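Local coordinates for protein endonuclease IV (Thermus thermophilus, PDB 3AAM) that cleaves the phosphodiester backbone of DNA at apurinic or apyrimidinic sites during base excision repair, using bound metal ions, at residues Pro163-Leu168 with Leu197-Val202. Residues are numbered along the deposited sequence; the frame is centred on the assembly and turned at random.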
ATOM      1  N   PRO A 163      11.248  -0.251 -12.927  1.00 12.01           N
ATOM      2  CA  PRO A 163      11.173  -1.376 -11.995  1.00 10.41           C
ATOM      3  C   PRO A 163       9.975  -1.197 -11.059  1.00 11.30           C
ATOM      4  O   PRO A 163       9.822  -1.930 -10.089  1.00 10.85           O
ATOM      5  CB  PRO A 163      12.500  -1.293 -11.257  1.00  9.77           C
ATOM      6  CG  PRO A 163      12.700   0.189 -11.144  1.00 12.02           C
ATOM      7  CD  PRO A 163      12.318   0.685 -12.529  1.00 11.13           C
ATOM      8  N   LEU A 164       9.139  -0.207 -11.354  1.00 10.02           N
ATOM      9  CA  LEU A 164       7.958   0.061 -10.541  1.00  9.05           C
ATOM     10  C   LEU A 164       6.924  -1.041 -10.714  1.00  9.52           C
ATOM     11  O   LEU A 164       6.819  -1.648 -11.778  1.00  8.61           O
ATOM     12  CB  LEU A 164       7.303   1.383 -10.951  1.00 11.08           C
ATOM     13  CG  LEU A 164       8.101   2.683 -10.854  1.00 10.79           C
ATOM     14  CD1 LEU A 164       7.328   3.817 -11.523  1.00 13.89           C
ATOM     15  CD2 LEU A 164       8.363   2.999  -9.396  1.00 15.02           C
ATOM     16  N   GLN A 165       6.174  -1.300  -9.652  1.00  7.66           N
ATOM     17  CA  GLN A 165       5.105  -2.276  -9.711  1.00  6.94           C
ATOM     18  C   GLN A 165       3.854  -1.606  -9.174  1.00  6.20           C
ATOM     19  O   GLN A 165       3.879  -0.419  -8.856  1.00  7.85           O
ATOM     20  CB  GLN A 165       5.467  -3.545  -8.937  1.00  8.90           C
ATOM     21  CG  GLN A 165       6.473  -4.396  -9.708  1.00 11.51           C
ATOM     22  CD  GLN A 165       6.724  -5.746  -9.080  1.00 12.47           C
ATOM     23  OE1 GLN A 165       5.786  -6.483  -8.773  1.00 14.98           O
ATOM     24  NE2 GLN A 165       7.999  -6.087  -8.896  1.00 15.83           N
ATOM     25  N   VAL A 166       2.767  -2.358  -9.057  1.00  7.29           N
ATOM     26  CA  VAL A 166       1.504  -1.769  -8.635  1.00  7.10           C
ATOM     27  C   VAL A 166       0.869  -2.316  -7.367  1.00  8.21           C
ATOM     28  O   VAL A 166       1.011  -3.493  -7.038  1.00  8.87           O
ATOM     29  CB  VAL A 166       0.470  -1.900  -9.792  1.00  9.40           C
ATOM     30  CG1 VAL A 166      -0.928  -1.511  -9.319  1.00  9.91           C
ATOM     31  CG2 VAL A 166       0.903  -1.038 -10.964  1.00 10.08           C
ATOM     32  N   CYS A 167       0.177  -1.431  -6.653  1.00  7.49           N
ATOM     33  CA  CYS A 167      -0.572  -1.809  -5.467  1.00  6.75           C
ATOM     34  C   CYS A 167      -2.029  -1.506  -5.794  1.00  7.04           C
ATOM     35  O   CYS A 167      -2.385  -0.365  -6.082  1.00  9.00           O
ATOM     36  CB  CYS A 167      -0.159  -0.993  -4.240  1.00  6.22           C
ATOM     37  SG  CYS A 167      -1.280  -1.251  -2.826  1.00  7.73           S
ATOM     38  N   LEU A 168      -2.868  -2.530  -5.774  1.00  5.88           N
ATOM     39  CA  LEU A 168      -4.281  -2.339  -6.049  1.00  6.30           C
ATOM     40  C   LEU A 168      -5.027  -1.968  -4.779  1.00  6.36           C
ATOM     41  O   LEU A 168      -4.936  -2.679  -3.777  1.00  6.57           O
ATOM     42  CB  LEU A 168      -4.895  -3.622  -6.606  1.00  6.96           C
ATOM     43  CG  LEU A 168      -6.427  -3.666  -6.573  1.00  8.97           C
ATOM     44  CD1 LEU A 168      -6.995  -2.653  -7.569  1.00  8.13           C
ATOM     45  CD2 LEU A 168      -6.907  -5.073  -6.888  1.00 10.75           C
ATOM     46  N   LEU A 197      -1.309  -9.136 -13.353  1.00 11.31           N
ATOM     47  CA  LEU A 197      -1.304  -9.424 -11.924  1.00 13.03           C
ATOM     48  C   LEU A 197       0.046  -9.832 -11.348  1.00 12.63           C
ATOM     49  O   LEU A 197       0.244  -9.768 -10.133  1.00 12.75           O
ATOM     50  CB  LEU A 197      -2.359 -10.483 -11.602  1.00 12.46           C
ATOM     51  CG  LEU A 197      -3.795  -9.999 -11.839  1.00 11.40           C
ATOM     52  CD1 LEU A 197      -4.782 -11.116 -11.556  1.00 13.01           C
ATOM     53  CD2 LEU A 197      -4.083  -8.802 -10.941  1.00 12.68           C
ATOM     54  N   GLU A 198       0.984 -10.235 -12.198  1.00 15.14           N
ATOM     55  CA  GLU A 198       2.293 -10.623 -11.691  1.00 16.26           C
ATOM     56  C   GLU A 198       3.030  -9.405 -11.144  1.00 14.42           C
ATOM     57  O   GLU A 198       3.999  -9.535 -10.393  1.00 16.23           O
ATOM     58  CB  GLU A 198       3.130 -11.302 -12.783  1.00 18.49           C
ATOM     59  CG  GLU A 198       3.437 -10.452 -14.004  1.00 24.96           C
ATOM     60  CD  GLU A 198       2.211 -10.154 -14.846  1.00 27.10           C
ATOM     61  OE1 GLU A 198       1.424 -11.088 -15.111  1.00 30.30           O
ATOM     62  OE2 GLU A 198       2.042  -8.986 -15.253  1.00 31.49           O
ATOM     63  N   ARG A 199       2.552  -8.218 -11.509  1.00 13.03           N
ATOM     64  CA  ARG A 199       3.160  -6.973 -11.060  1.00 11.94           C
ATOM     65  C   ARG A 199       2.308  -6.273 -10.003  1.00 10.12           C
ATOM     66  O   ARG A 199       2.392  -5.057  -9.840  1.00 10.86           O
ATOM     67  CB  ARG A 199       3.382  -6.031 -12.249  1.00 14.38           C
ATOM     68  CG  ARG A 199       4.070  -6.688 -13.438  1.00 20.98           C
ATOM     69  CD  ARG A 199       5.429  -7.275 -13.079  1.00 24.32           C
ATOM     70  NE  ARG A 199       6.434  -6.248 -12.819  1.00 28.34           N
ATOM     71  CZ  ARG A 199       7.731  -6.497 -12.655  1.00 28.33           C
ATOM     72  NH1 ARG A 199       8.184  -7.742 -12.723  1.00 30.15           N
ATOM     73  NH2 ARG A 199       8.579  -5.503 -12.427  1.00 29.84           N
ATOM     74  N   VAL A 200       1.481  -7.041  -9.298  1.00  8.10           N
ATOM     75  CA  VAL A 200       0.634  -6.487  -8.237  1.00  8.80           C
ATOM     76  C   VAL A 200       0.884  -7.327  -6.986  1.00  7.28           C
ATOM     77  O   VAL A 200       0.072  -8.181  -6.614  1.00  8.73           O
ATOM     78  CB  VAL A 200      -0.860  -6.569  -8.594  1.00  8.32           C
ATOM     79  CG1 VAL A 200      -1.684  -5.833  -7.543  1.00  9.28           C
ATOM     80  CG2 VAL A 200      -1.102  -5.974  -9.970  1.00  9.34           C
ATOM     81  N   PRO A 201       2.021  -7.094  -6.316  1.00  7.49           N
ATOM     82  CA  PRO A 201       2.376  -7.846  -5.110  1.00  7.89           C
ATOM     83  C   PRO A 201       1.606  -7.532  -3.837  1.00  8.67           C
ATOM     84  O   PRO A 201       1.520  -8.368  -2.935  1.00  9.46           O
ATOM     85  CB  PRO A 201       3.866  -7.557  -4.962  1.00  7.34           C
ATOM     86  CG  PRO A 201       3.975  -6.152  -5.460  1.00  7.90           C
ATOM     87  CD  PRO A 201       3.111  -6.179  -6.705  1.00  6.54           C
ATOM     88  N   VAL A 202       1.047  -6.332  -3.762  1.00  7.95           N
ATOM     89  CA  VAL A 202       0.318  -5.912  -2.579  1.00  7.79           C
ATOM     90  C   VAL A 202      -1.040  -5.333  -2.927  1.00  7.70           C
ATOM     91  O   VAL A 202      -1.188  -4.602  -3.907  1.00  7.82           O
ATOM     92  CB  VAL A 202       1.114  -4.843  -1.789  1.00  6.87           C
ATOM     93  CG1 VAL A 202       0.339  -4.428  -0.549  1.00  8.77           C
ATOM     94  CG2 VAL A 202       2.487  -5.381  -1.414  1.00  6.96           C
TER
HETATM   95  O   HOH W   1       8.105  -3.100 -13.714  1.00 24.18           O
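Gln165 lies across the guanidinium of Arg199 where two neighbouring parallel strands of the TIM barrel, 165-169 and 202-208, start to pair; helix 184-194 lies on the crossover between them. From the backbone outward, Gln165 CB first meets Arg199 O at 3.5 Å. A chi1 of -75° turns CG away from the carbonyl carbon, and it reaches NE and NH2 of Arg199. From there the extended chain carries CD over one guanidinium face, 3.6 Å off the plane and nearer the edge of the group than its centre, with amide and guanidinium 31° from parallel. At the tip the amide splits its contacts: NE2 stays over the guanidinium, while OE1 of Gln165 turns to Pro201 CD at 3.4 Å. Bends at chi2 and chi3 fold Arg199 back under this amide, and a water links its NH2 to Leu164 O.

The backbones are joined by Val166 N, which donates to Arg199 O at 2.8 Å. Val166 O receives the CA-H of Val200, and the Val200 side chain packs through CG1 on Leu168 CB and, beyond this pair, on Leu191 of helix 184-194. Two residues on, Leu168 N donates to Val202 O over a longer, more bent 3.3 Å (140° at the hydrogen).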